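PDB 2OG9: mandelate racemase/muconate lactonizing enzyme from Polaromonas sp., which probably acts as a mandelate racemase-like enzyme of the enolase superfamily, whose members remove a proton next to a carboxylate and stabilise the enolate with a divalent metal ion. Local coordinates for residues 85-90 with 100-105; 165-170 with 197-202; 240-243 with 249-252; 344-349 with 358-363. All blocks are in the same frame, centred on the assembly; numbering follows the deposited sequence.

Interaction 1: 85-90 with 100-105; sequences PALIGE and DKLCWA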
loop_
_atom_site.group_PDB
_atom_site.type_symbol
_atom_site.label_atom_id
_atom_site.label_comp_id
_atom_site.label_asym_id
_atom_site.label_seq_id
_atom_site.Cartn_x
_atom_site.Cartn_y
_atom_site.Cartn_z
ATOM N N PRO A 85 -40.940 15.030 18.750
ATOM C CA PRO A 85 -42.069 14.090 18.821
ATOM C C PRO A 85 -41.699 12.633 18.556
ATOM O O PRO A 85 -42.379 11.720 19.021
ATOM C CB PRO A 85 -43.041 14.633 17.772
ATOM C CG PRO A 85 -42.776 16.116 17.807
ATOM C CD PRO A 85 -41.261 16.166 17.865
ATOM N N ALA A 86 -40.623 12.410 17.806
ATOM C CA ALA A 86 -40.200 11.048 17.488
ATOM C C ALA A 86 -39.736 10.270 18.715
ATOM O O ALA A 86 -39.600 9.048 18.665
ATOM C CB ALA A 86 -39.086 11.076 16.436
ATOM N N LEU A 87 -39.489 10.973 19.816
ATOM C CA LEU A 87 -39.034 10.317 21.039
ATOM C C LEU A 87 -40.178 9.808 21.911
ATOM O O LEU A 87 -40.002 8.873 22.683
ATOM C CB LEU A 87 -38.165 11.273 21.868
ATOM C CG LEU A 87 -36.736 11.552 21.398
ATOM C CD1 LEU A 87 -36.099 12.621 22.287
ATOM C CD2 LEU A 87 -35.918 10.259 21.451
ATOM N N ILE A 88 -41.348 10.423 21.793
ATOM C CA ILE A 88 -42.483 10.013 22.616
ATOM C C ILE A 88 -42.876 8.553 22.407
ATOM O O ILE A 88 -43.029 8.095 21.277
ATOM C CB ILE A 88 -43.716 10.899 22.352
ATOM C CG1 ILE A 88 -43.361 12.371 22.585
ATOM C CG2 ILE A 88 -44.862 10.470 23.261
ATOM C CD1 ILE A 88 -42.855 12.683 23.991
ATOM N N GLY A 89 -43.033 7.828 23.509
ATOM C CA GLY A 89 -43.423 6.432 23.436
ATOM C C GLY A 89 -42.276 5.444 23.329
ATOM O O GLY A 89 -42.474 4.242 23.509
ATOM N N GLU A 90 -41.077 5.941 23.044
ATOM C CA GLU A 90 -39.907 5.078 22.894
ATOM C C GLU A 90 -39.251 4.682 24.214
ATOM O O GLU A 90 -39.353 5.392 25.216
ATOM C CB GLU A 90 -38.860 5.765 22.011
ATOM C CG GLU A 90 -39.280 5.989 20.568
ATOM C CD GLU A 90 -39.336 4.700 19.769
ATOM O OE1 GLU A 90 -38.668 3.722 20.161
ATOM O OE2 GLU A 90 -40.036 4.668 18.736
ATOM N N ASP A 100 -30.219 6.797 16.032
ATOM C CA ASP A 100 -30.438 6.435 14.625
ATOM C C ASP A 100 -31.836 6.814 14.139
ATOM O O ASP A 100 -31.999 7.292 13.015
ATOM C CB ASP A 100 -30.234 4.928 14.402
ATOM C CG ASP A 100 -28.783 4.496 14.555
ATOM O OD1 ASP A 100 -27.884 5.366 14.547
ATOM O OD2 ASP A 100 -28.540 3.276 14.665
ATOM N N LYS A 101 -32.851 6.596 14.974
ATOM C CA LYS A 101 -34.214 6.936 14.583
ATOM C C LYS A 101 -34.345 8.439 14.328
ATOM O O LYS A 101 -34.952 8.856 13.340
ATOM C CB LYS A 101 -35.221 6.512 15.667
ATOM C CG LYS A 101 -36.665 6.843 15.300
ATOM C CD LYS A 101 -37.644 6.594 16.448
ATOM C CE LYS A 101 -39.064 7.007 16.042
ATOM N NZ LYS A 101 -40.078 6.833 17.126
ATOM N N LEU A 102 -33.777 9.257 15.209
ATOM C CA LEU A 102 -33.862 10.704 15.032
ATOM C C LEU A 102 -33.057 11.161 13.823
ATOM O O LEU A 102 -33.433 12.120 13.139
ATOM C CB LEU A 102 -33.373 11.431 16.287
ATOM C CG LEU A 102 -34.273 11.308 17.522
ATOM C CD1 LEU A 102 -33.739 12.208 18.624
ATOM C CD2 LEU A 102 -35.701 11.697 17.175
ATOM N N CYS A 103 -31.952 10.473 13.555
ATOM C CA CYS A 103 -31.117 10.817 12.409
ATOM C C CYS A 103 -31.898 10.463 11.138
ATOM O O CYS A 103 -31.921 11.233 10.175
ATOM C CB CYS A 103 -29.799 10.038 12.468
ATOM S SG CYS A 103 -28.533 10.599 11.297
ATOM N N TRP A 104 -32.555 9.305 11.138
ATOM C CA TRP A 104 -33.339 8.909 9.973
ATOM C C TRP A 104 -34.518 9.863 9.783
ATOM O O TRP A 104 -34.907 10.158 8.654
ATOM C CB TRP A 104 -33.847 7.466 10.111
ATOM C CG TRP A 104 -32.811 6.425 9.764
ATOM C CD1 TRP A 104 -32.167 5.580 10.629
ATOM C CD2 TRP A 104 -32.303 6.123 8.457
ATOM N NE1 TRP A 104 -31.292 4.770 9.940
ATOM C CE2 TRP A 104 -31.356 5.080 8.607
ATOM C CE3 TRP A 104 -32.557 6.627 7.174
ATOM C CZ2 TRP A 104 -30.658 4.538 7.517
ATOM C CZ3 TRP A 104 -31.863 6.087 6.091
ATOM C CH2 TRP A 104 -30.927 5.050 6.272
ATOM N N ALA A 105 -35.079 10.353 10.884
ATOM C CA ALA A 105 -36.201 11.279 10.809
ATOM C C ALA A 105 -35.805 12.547 10.047
ATOM O O ALA A 105 -36.666 13.286 9.571
ATOM C CB ALA A 105 -36.682 11.636 12.212
#
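Lys-101 reaches from helix 95-104 to the loop 85-90, which holds Ala-86 and Glu-90, fastening two pieces of the N-terminal domain, the alpha+beta capping domain that packs against the barrel in enolase-superfamily enzymes. The first torsion (chi1 -180°) sets CG opposite the backbone N, and with every later torsion extended the chain runs straight out from CB through CG to the loop. CD is the first atom to arrive, 3.8 Å from Glu-90 OE2. CE passes 3.4 Å from Ala-86 O and 4.1 Å from Ala-86 CB. NZ then serves two acceptors: it donates to Ala-86 O at 2.7 Å, approaching in the carbonyl plane on a lone pair, and forms a salt bridge with Glu-90 OE2, also at 2.7 Å, on the anti side of the carboxylate and 34° out of its plane. Lysine suits this place because it spans the gap and brings one charge to a backbone carbonyl and a carboxylate together. Glu-90 closes the type II turn begun at Leu-87, which places its backbone; the bend at chi2 (-71°) then brings the carboxylate to the lysine. The rest is apolar and continues toward helix 114-133, where Phe-122 receives both Leu-87 and Leu-102. The two leucines cross at about a right angle, Leu-102 CD1 lying 4.1 Å from Leu-87 CD2, while Leu-102 CD2 presses on the small Ala-86, 3.5 Å from its CB.

Interaction 2: 165-170 with 197-202; sequences QLMVNA and VTAVRK
Leu-166 O accepts the backbone N-H of Ala-170 at 2.9 Å (Leu-166 O to Ala-170 N), an ordinary bond of helix 163-175, from which the Leu-166 side chain reaches toward Val-200. No hydrogen bond joins 165-170 to 197-202; the two meet through apolar groups. Leucine does this with a branch: its first torsion, chi1 -172°, carries CG round to lie opposite the backbone N, and CD2 extends across to CG2 of Val-200, 3.9 Å away. The two side chains cross at about a right angle, and a single methyl of each does the touching. Valine suits its side because it is branched at CB and presents CG2 close to its own helix, needing no long reach.

Met-167, built as selenomethionine, makes the second contact. Its chain bends at the last torsion (chi3 83°), and the terminal CE comes to 3.3 Å from Ala-199 O, a methyl resting on a carbonyl rather than a polar bond. SE passes 4.3 Å from Ala-199 CB. The small alanine lets the long, flexible selenoether chain lie close to the opposing helix. The CA atoms of Met-167 and Val-200 are 5.9 Å apart.

These are successive outer helices of the barrel, with strand 181-184 between them in the chain; that strand and helix 190-204 form one beta-alpha unit. Leu-183 of that strand receives both Leu-166 and Val-200 from the inner side, Ala-170 packs on Ile-181, and Met-167 also touches His-203 further along helix 190-204.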
loop_
_atom_site.group_PDB
_atom_site.type_symbol
_atom_site.label_atom_id
_atom_site.label_comp_id
_atom_site.label_asym_id
_atom_site.label_seq_id
_atom_site.Cartn_x
_atom_site.Cartn_y
_atom_site.Cartn_z
ATOM N N GLN A 165 0.370 40.284 32.744
ATOM C CA GLN A 165 -0.931 40.005 33.347
ATOM C C GLN A 165 -1.212 38.509 33.273
ATOM O O GLN A 165 -1.618 37.884 34.256
ATOM C CB GLN A 165 -2.042 40.754 32.610
ATOM C CG GLN A 165 -2.117 42.239 32.905
ATOM C CD GLN A 165 -3.313 42.892 32.241
ATOM O OE1 GLN A 165 -4.442 42.409 32.357
ATOM N NE2 GLN A 165 -3.075 43.998 31.545
ATOM N N LEU A 166 -0.998 37.940 32.090
ATOM C CA LEU A 166 -1.219 36.520 31.871
ATOM C C LEU A 166 -0.282 35.723 32.774
ATOM O O LEU A 166 -0.602 34.608 33.185
ATOM C CB LEU A 166 -0.974 36.182 30.396
ATOM C CG LEU A 166 -1.332 34.785 29.879
ATOM C CD1 LEU A 166 -1.446 34.824 28.364
ATOM C CD2 LEU A 166 -0.283 33.777 30.320
HETATM N N MSE A 167 0.869 36.310 33.093
HETATM C CA MSE A 167 1.853 35.660 33.954
HETATM C C MSE A 167 1.390 35.539 35.402
HETATM O O MSE A 167 1.611 34.509 36.043
HETATM C CB MSE A 167 3.181 36.417 33.897
HETATM C CG MSE A 167 3.956 36.169 32.617
HETATM SE SE MSE A 167 5.458 37.352 32.416
HETATM C CE MSE A 167 6.754 36.431 33.493
ATOM N N VAL A 168 0.756 36.587 35.921
ATOM C CA VAL A 168 0.261 36.562 37.294
ATOM C C VAL A 168 -1.044 35.768 37.358
ATOM O O VAL A 168 -1.358 35.157 38.381
ATOM C CB VAL A 168 0.036 37.999 37.854
ATOM C CG1 VAL A 168 1.366 38.737 37.942
ATOM C CG2 VAL A 168 -0.934 38.767 36.975
ATOM N N ASN A 169 -1.796 35.775 36.260
ATOM C CA ASN A 169 -3.055 35.035 36.175
ATOM C C ASN A 169 -2.760 33.531 36.164
ATOM O O ASN A 169 -3.412 32.747 36.856
ATOM C CB ASN A 169 -3.809 35.414 34.895
ATOM C CG ASN A 169 -4.534 36.745 35.009
ATOM O OD1 ASN A 169 -4.061 37.674 35.664
ATOM N ND2 ASN A 169 -5.685 36.846 34.354
ATOM N N ALA A 170 -1.770 33.143 35.366
ATOM C CA ALA A 170 -1.376 31.746 35.260
ATOM C C ALA A 170 -0.874 31.254 36.610
ATOM O O ALA A 170 -1.313 30.218 37.105
ATOM C CB ALA A 170 -0.291 31.589 34.204
ATOM N N VAL A 197 5.598 32.930 25.144
ATOM C CA VAL A 197 5.726 31.583 25.695
ATOM C C VAL A 197 7.004 31.473 26.518
ATOM O O VAL A 197 7.021 30.833 27.570
ATOM C CB VAL A 197 5.751 30.509 24.576
ATOM C CG1 VAL A 197 5.989 29.130 25.180
ATOM C CG2 VAL A 197 4.438 30.523 23.813
ATOM N N THR A 198 8.076 32.099 26.036
ATOM C CA THR A 198 9.348 32.075 26.751
ATOM C C THR A 198 9.157 32.764 28.096
ATOM O O THR A 198 9.643 32.290 29.126
ATOM C CB THR A 198 10.458 32.813 25.963
ATOM O OG1 THR A 198 10.658 32.169 24.700
ATOM C CG2 THR A 198 11.771 32.797 26.741
ATOM N N ALA A 199 8.431 33.880 28.070
ATOM C CA ALA A 199 8.155 34.667 29.268
ATOM C C ALA A 199 7.331 33.881 30.280
ATOM O O ALA A 199 7.598 33.930 31.482
ATOM C CB ALA A 199 7.427 35.950 28.887
ATOM N N VAL A 200 6.322 33.163 29.793
ATOM C CA VAL A 200 5.468 32.365 30.662
ATOM C C VAL A 200 6.270 31.219 31.268
ATOM O O VAL A 200 6.192 30.960 32.472
ATOM C CB VAL A 200 4.261 31.786 29.886
ATOM C CG1 VAL A 200 3.443 30.875 30.788
ATOM C CG2 VAL A 200 3.392 32.917 29.367
ATOM N N ARG A 201 7.049 30.539 30.433
ATOM C CA ARG A 201 7.864 29.425 30.898
ATOM C C ARG A 201 8.857 29.843 31.979
ATOM O O ARG A 201 9.037 29.133 32.969
ATOM C CB ARG A 201 8.613 28.786 29.722
ATOM C CG ARG A 201 9.747 27.845 30.128
ATOM C CD ARG A 201 9.289 26.748 31.084
ATOM N NE ARG A 201 8.327 25.826 30.482
ATOM C CZ ARG A 201 8.624 24.944 29.533
ATOM N NH1 ARG A 201 9.863 24.856 29.066
ATOM N NH2 ARG A 201 7.679 24.138 29.058
ATOM N N LYS A 202 9.501 30.993 31.796
ATOM C CA LYS A 202 10.474 31.458 32.781
ATOM C C LYS A 202 9.797 31.826 34.095
ATOM O O LYS A 202 10.367 31.632 35.169
ATOM C CB LYS A 202 11.253 32.667 32.256
ATOM C CG LYS A 202 12.347 33.127 33.216
ATOM C CD LYS A 202 13.124 34.327 32.694
ATOM C CE LYS A 202 14.185 34.762 33.702
ATOM N NZ LYS A 202 14.950 35.963 33.252
#

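Interaction 3: 240-243 with 249-252; sequences EPLD and GHAA
His-250 of helix 247-256 puts its imidazole into the loop 240-243, where Pro-241, Leu-242 and Asp-243 line it; CG, anti to the carbonyl carbon (chi1 -77°), sends the ring toward the loop. Pro-241 CD meets the ring edge near its plane, 3.4 Å from His-250 CE1, while Leu-242 CG lies over one face. NE2 donates to Asp-243 O at 3.3 Å, a weak bond whose N-H...O angle is only 129°. Leu-242 CD1 lies 3.5 Å from Gly-249 C; a CB on that glycine would come within 2.8 Å of the same methyl, so glycine suits the spot. With an alanine replacing the histidine, Asp-243 O would probably lose this donor and a gap would open beside Pro-241 and Leu-242.

Further out, Ile-261 and Thr-263 of strand 261-263 touch the histidine, Glu-240 OE2 is held by Thr-263 OG1, and Asp-243 OD2 takes the N-H of Tyr-245. Asp-243 OD1 forms a salt bridge with Arg-111 of a second subunit. The loop follows strand 238-239, at the C-terminal end of the barrel strands, where enolase-superfamily active sites lie.

Since ND1 is buried with no partner and NE2 bonds weakly, the imidazole is probably held mainly by shape.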
loop_
_atom_site.group_PDB
_atom_site.type_symbol
_atom_site.label_atom_id
_atom_site.label_comp_id
_atom_site.label_asym_id
_atom_site.label_seq_id
_atom_site.Cartn_x
_atom_site.Cartn_y
_atom_site.Cartn_z
ATOM N N GLU A 240 -4.153 22.528 17.086
ATOM C CA GLU A 240 -4.662 23.108 15.848
ATOM C C GLU A 240 -3.668 23.987 15.096
ATOM O O GLU A 240 -3.964 25.139 14.782
ATOM C CB GLU A 240 -5.922 23.922 16.147
ATOM C CG GLU A 240 -7.158 23.093 16.437
ATOM C CD GLU A 240 -7.786 22.523 15.179
ATOM O OE1 GLU A 240 -9.032 22.560 15.076
ATOM O OE2 GLU A 240 -7.037 22.037 14.294
ATOM N N PRO A 241 -2.474 23.457 14.791
ATOM C CA PRO A 241 -1.504 24.281 14.068
ATOM C C PRO A 241 -1.966 24.628 12.653
ATOM O O PRO A 241 -1.590 25.666 12.110
ATOM C CB PRO A 241 -0.246 23.416 14.075
ATOM C CG PRO A 241 -0.816 22.007 14.051
ATOM C CD PRO A 241 -1.936 22.113 15.062
ATOM N N LEU A 242 -2.799 23.768 12.074
ATOM C CA LEU A 242 -3.296 23.962 10.709
ATOM C C LEU A 242 -4.816 23.912 10.622
ATOM O O LEU A 242 -5.497 23.712 11.624
ATOM C CB LEU A 242 -2.734 22.871 9.804
ATOM C CG LEU A 242 -1.212 22.754 9.714
ATOM C CD1 LEU A 242 -0.844 21.448 9.022
ATOM C CD2 LEU A 242 -0.652 23.955 8.964
ATOM N N ASP A 243 -5.341 24.089 9.410
ATOM C CA ASP A 243 -6.779 24.015 9.194
ATOM C C ASP A 243 -7.232 22.666 9.750
ATOM O O ASP A 243 -6.589 21.640 9.515
ATOM C CB ASP A 243 -7.115 24.077 7.703
ATOM C CG ASP A 243 -8.596 23.878 7.436
ATOM O OD1 ASP A 243 -9.383 24.825 7.653
ATOM O OD2 ASP A 243 -8.981 22.766 7.024
ATOM N N GLY A 249 -1.531 17.362 6.372
ATOM C CA GLY A 249 -0.659 18.367 6.957
ATOM C C GLY A 249 -0.340 18.059 8.407
ATOM O O GLY A 249 0.822 18.098 8.818
ATOM N N HIS A 250 -1.372 17.745 9.185
ATOM C CA HIS A 250 -1.184 17.421 10.593
ATOM C C HIS A 250 -0.362 16.146 10.762
ATOM O O HIS A 250 0.508 16.079 11.623
ATOM C CB HIS A 250 -2.542 17.263 11.296
ATOM C CG HIS A 250 -3.225 18.562 11.597
ATOM N ND1 HIS A 250 -2.663 19.533 12.400
ATOM C CD2 HIS A 250 -4.431 19.044 11.216
ATOM C CE1 HIS A 250 -3.495 20.555 12.500
ATOM N NE2 HIS A 250 -4.575 20.283 11.790
ATOM N N ALA A 251 -0.628 15.139 9.937
ATOM C CA ALA A 251 0.111 13.876 10.023
ATOM C C ALA A 251 1.597 14.103 9.761
ATOM O O ALA A 251 2.451 13.489 10.406
ATOM C CB ALA A 251 -0.449 12.864 9.018
ATOM N N ALA A 252 1.904 14.981 8.810
ATOM C CA ALA A 252 3.294 15.285 8.472
ATOM C C ALA A 252 3.998 15.944 9.659
ATOM O O ALA A 252 5.154 15.644 9.950
ATOM C CB ALA A 252 3.352 16.199 7.246
#

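Interaction 4: 344-349 with 358-363; sequences FNERIE and PTRPGL
The guanidinium of Arg-360 lies with one face against the aliphatic part of Glu-346, whose CB is 3.6 Å from Arg-360 NH2, offset toward the rim of the group. The two side chains cross at a slant, and their carboxylate and guanidinium planes stand 52° apart. No salt bridge results: the bend of Glu-346 at chi2 (75°) turns its carboxylate aside, so that OE1 remains 5.5 Å from Arg-360 NH1 and OE2 is bonded to Thr-366 OG1 instead. At the edge of the Arg-360 group, near its plane, stands Arg-347 O, 3.2 Å from NH2. Arginine fits here because its flat end can cover methylenes with its face while turning N-H groups outward at its edge.

The two loops flank a small hairpin, strands 350-351 and 354-356, whose strand 354-356 pairs antiparallel with 148-152, within the C-terminal barrel domain. At the hairpin end of the contact Ile-348 and Pro-358 pack together, CD1 of the isoleucine 3.8 Å from CG of the proline. Helix 318-326 backs both, with Met-318 against Ile-348 and Val-322 against Pro-358. Shortening Arg-360 to an alanine is likely to bare CB and CG of Glu-346, which the guanidinium face now covers.

The CB of Arg-347 points away from 358-363, and its chain folds back on its own loop. Its NH1 donates to Phe-344 O at 3.0 Å, nearly straight at 168°, and to Glu-346 O at 2.8 Å. Both oxygens lie in its guanidinium plane, although NH1 stands above the plane of each carbonyl.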
loop_
_atom_site.group_PDB
_atom_site.type_symbol
_atom_site.label_atom_id
_atom_site.label_comp_id
_atom_site.label_asym_id
_atom_site.label_seq_id
_atom_site.Cartn_x
_atom_site.Cartn_y
_atom_site.Cartn_z
ATOM N N PHE A 344 -25.708 26.106 35.599
ATOM C CA PHE A 344 -25.962 25.018 36.531
ATOM C C PHE A 344 -25.835 25.380 38.008
ATOM O O PHE A 344 -25.230 26.386 38.364
ATOM C CB PHE A 344 -25.008 23.871 36.208
ATOM C CG PHE A 344 -24.921 23.561 34.740
ATOM C CD1 PHE A 344 -26.039 23.109 34.046
ATOM C CD2 PHE A 344 -23.733 23.757 34.044
ATOM C CE1 PHE A 344 -25.979 22.856 32.675
ATOM C CE2 PHE A 344 -23.660 23.508 32.671
ATOM C CZ PHE A 344 -24.787 23.057 31.985
ATOM N N ASN A 345 -26.405 24.530 38.856
ATOM C CA ASN A 345 -26.371 24.728 40.299
ATOM C C ASN A 345 -25.186 24.002 40.909
ATOM O O ASN A 345 -24.861 24.213 42.073
ATOM C CB ASN A 345 -27.656 24.195 40.927
ATOM C CG ASN A 345 -28.884 24.905 40.419
ATOM O OD1 ASN A 345 -29.870 24.272 40.027
ATOM N ND2 ASN A 345 -28.839 26.229 40.422
ATOM N N GLU A 346 -24.536 23.156 40.115
ATOM C CA GLU A 346 -23.395 22.371 40.582
ATOM C C GLU A 346 -22.064 22.921 40.071
ATOM O O GLU A 346 -22.033 23.706 39.130
ATOM C CB GLU A 346 -23.551 20.915 40.140
ATOM C CG GLU A 346 -24.823 20.217 40.633
ATOM C CD GLU A 346 -26.074 20.658 39.895
ATOM O OE1 GLU A 346 -25.955 21.274 38.814
ATOM O OE2 GLU A 346 -27.187 20.373 40.386
ATOM N N ARG A 347 -20.964 22.495 40.686
ATOM C CA ARG A 347 -19.641 22.971 40.287
ATOM C C ARG A 347 -18.600 21.862 40.293
ATOM O O ARG A 347 -18.732 20.872 41.011
ATOM C CB ARG A 347 -19.175 24.089 41.228
ATOM C CG ARG A 347 -19.985 25.372 41.151
ATOM C CD ARG A 347 -19.656 26.157 39.892
ATOM N NE ARG A 347 -20.378 27.425 39.803
ATOM C CZ ARG A 347 -21.666 27.547 39.482
ATOM N NH1 ARG A 347 -22.401 26.474 39.209
ATOM N NH2 ARG A 347 -22.218 28.752 39.418
ATOM N N ILE A 348 -17.565 22.042 39.479
ATOM C CA ILE A 348 -16.475 21.080 39.391
ATOM C C ILE A 348 -15.410 21.493 40.406
ATOM O O ILE A 348 -15.149 22.681 40.591
ATOM C CB ILE A 348 -15.832 21.086 37.982
ATOM C CG1 ILE A 348 -16.868 20.672 36.928
ATOM C CG2 ILE A 348 -14.624 20.166 37.959
ATOM C CD1 ILE A 348 -17.365 19.249 37.071
ATOM N N GLU A 349 -14.803 20.516 41.063
ATOM C CA GLU A 349 -13.774 20.809 42.044
ATOM C C GLU A 349 -12.413 20.429 41.488
ATOM O O GLU A 349 -12.269 19.393 40.842
ATOM C CB GLU A 349 -14.041 20.028 43.329
ATOM C CG GLU A 349 -13.348 20.600 44.549
ATOM C CD GLU A 349 -13.764 19.904 45.830
ATOM O OE1 GLU A 349 -14.971 19.620 45.981
ATOM O OE2 GLU A 349 -12.889 19.650 46.684
ATOM N N PRO A 358 -17.240 14.188 39.302
ATOM C CA PRO A 358 -18.417 14.276 40.176
ATOM C C PRO A 358 -18.901 12.884 40.577
ATOM O O PRO A 358 -18.785 11.936 39.798
ATOM C CB PRO A 358 -19.430 15.018 39.309
ATOM C CG PRO A 358 -18.574 15.925 38.507
ATOM C CD PRO A 358 -17.416 15.029 38.105
ATOM N N THR A 359 -19.437 12.762 41.789
ATOM C CA THR A 359 -19.919 11.472 42.272
ATOM C C THR A 359 -21.440 11.350 42.295
ATOM O O THR A 359 -21.971 10.266 42.524
ATOM C CB THR A 359 -19.375 11.156 43.692
ATOM O OG1 THR A 359 -19.749 12.202 44.596
ATOM C CG2 THR A 359 -17.859 11.023 43.662
ATOM N N ARG A 360 -22.143 12.451 42.052
ATOM C CA ARG A 360 -23.604 12.421 42.033
ATOM C C ARG A 360 -24.122 11.660 40.802
ATOM O O ARG A 360 -23.399 11.483 39.823
ATOM C CB ARG A 360 -24.159 13.855 42.060
ATOM C CG ARG A 360 -23.162 14.924 41.641
ATOM C CD ARG A 360 -23.642 16.325 42.025
ATOM N NE ARG A 360 -22.543 17.289 42.039
ATOM C CZ ARG A 360 -21.908 17.729 40.956
ATOM N NH1 ARG A 360 -22.263 17.302 39.756
ATOM N NH2 ARG A 360 -20.905 18.588 41.075
ATOM N N PRO A 361 -25.376 11.184 40.848
ATOM C CA PRO A 361 -25.993 10.438 39.740
ATOM C C PRO A 361 -26.035 11.177 38.400
ATOM O O PRO A 361 -26.287 12.384 38.353
ATOM C CB PRO A 361 -27.393 10.135 40.265
ATOM C CG PRO A 361 -27.165 9.994 41.749
ATOM C CD PRO A 361 -26.239 11.152 42.046
ATOM N N GLY A 362 -25.798 10.435 37.315
ATOM C CA GLY A 362 -25.814 11.009 35.977
ATOM C C GLY A 362 -24.743 12.053 35.732
ATOM O O GLY A 362 -23.618 11.927 36.219
ATOM N N LEU A 363 -25.084 13.082 34.960
ATOM C CA LEU A 363 -24.150 14.163 34.679
ATOM C C LEU A 363 -23.906 14.989 35.929
ATOM O O LEU A 363 -22.874 15.642 36.056
ATOM C CB LEU A 363 -24.698 15.087 33.591
ATOM C CG LEU A 363 -24.582 14.641 32.137
ATOM C CD1 LEU A 363 -25.094 15.758 31.231
ATOM C CD2 LEU A 363 -23.128 14.328 31.820
#

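In the fold
The four contacts follow one another along the chain without nesting. Interaction 1 belongs to the N-terminal domain, the other three to the barrel domain. Interactions 1 and 2 lie on opposite sides of the chain's centre, about 50 Å apart between centres. Interactions 2 and 3, about 26 Å apart between centres, flank one parallel sheet: interaction 2 packs on strand 181-184, interaction 3 follows strand 238-239, and strand 210-213 runs between. Interaction 4 is closer to interaction 1, about 28 Å between centres, than to 2 or 3. Both reach helix 114-133, at Val-124 and Lys-132 from 358-363 and at Phe-122 from interaction 1, consistent with that helix lying at the domain junction.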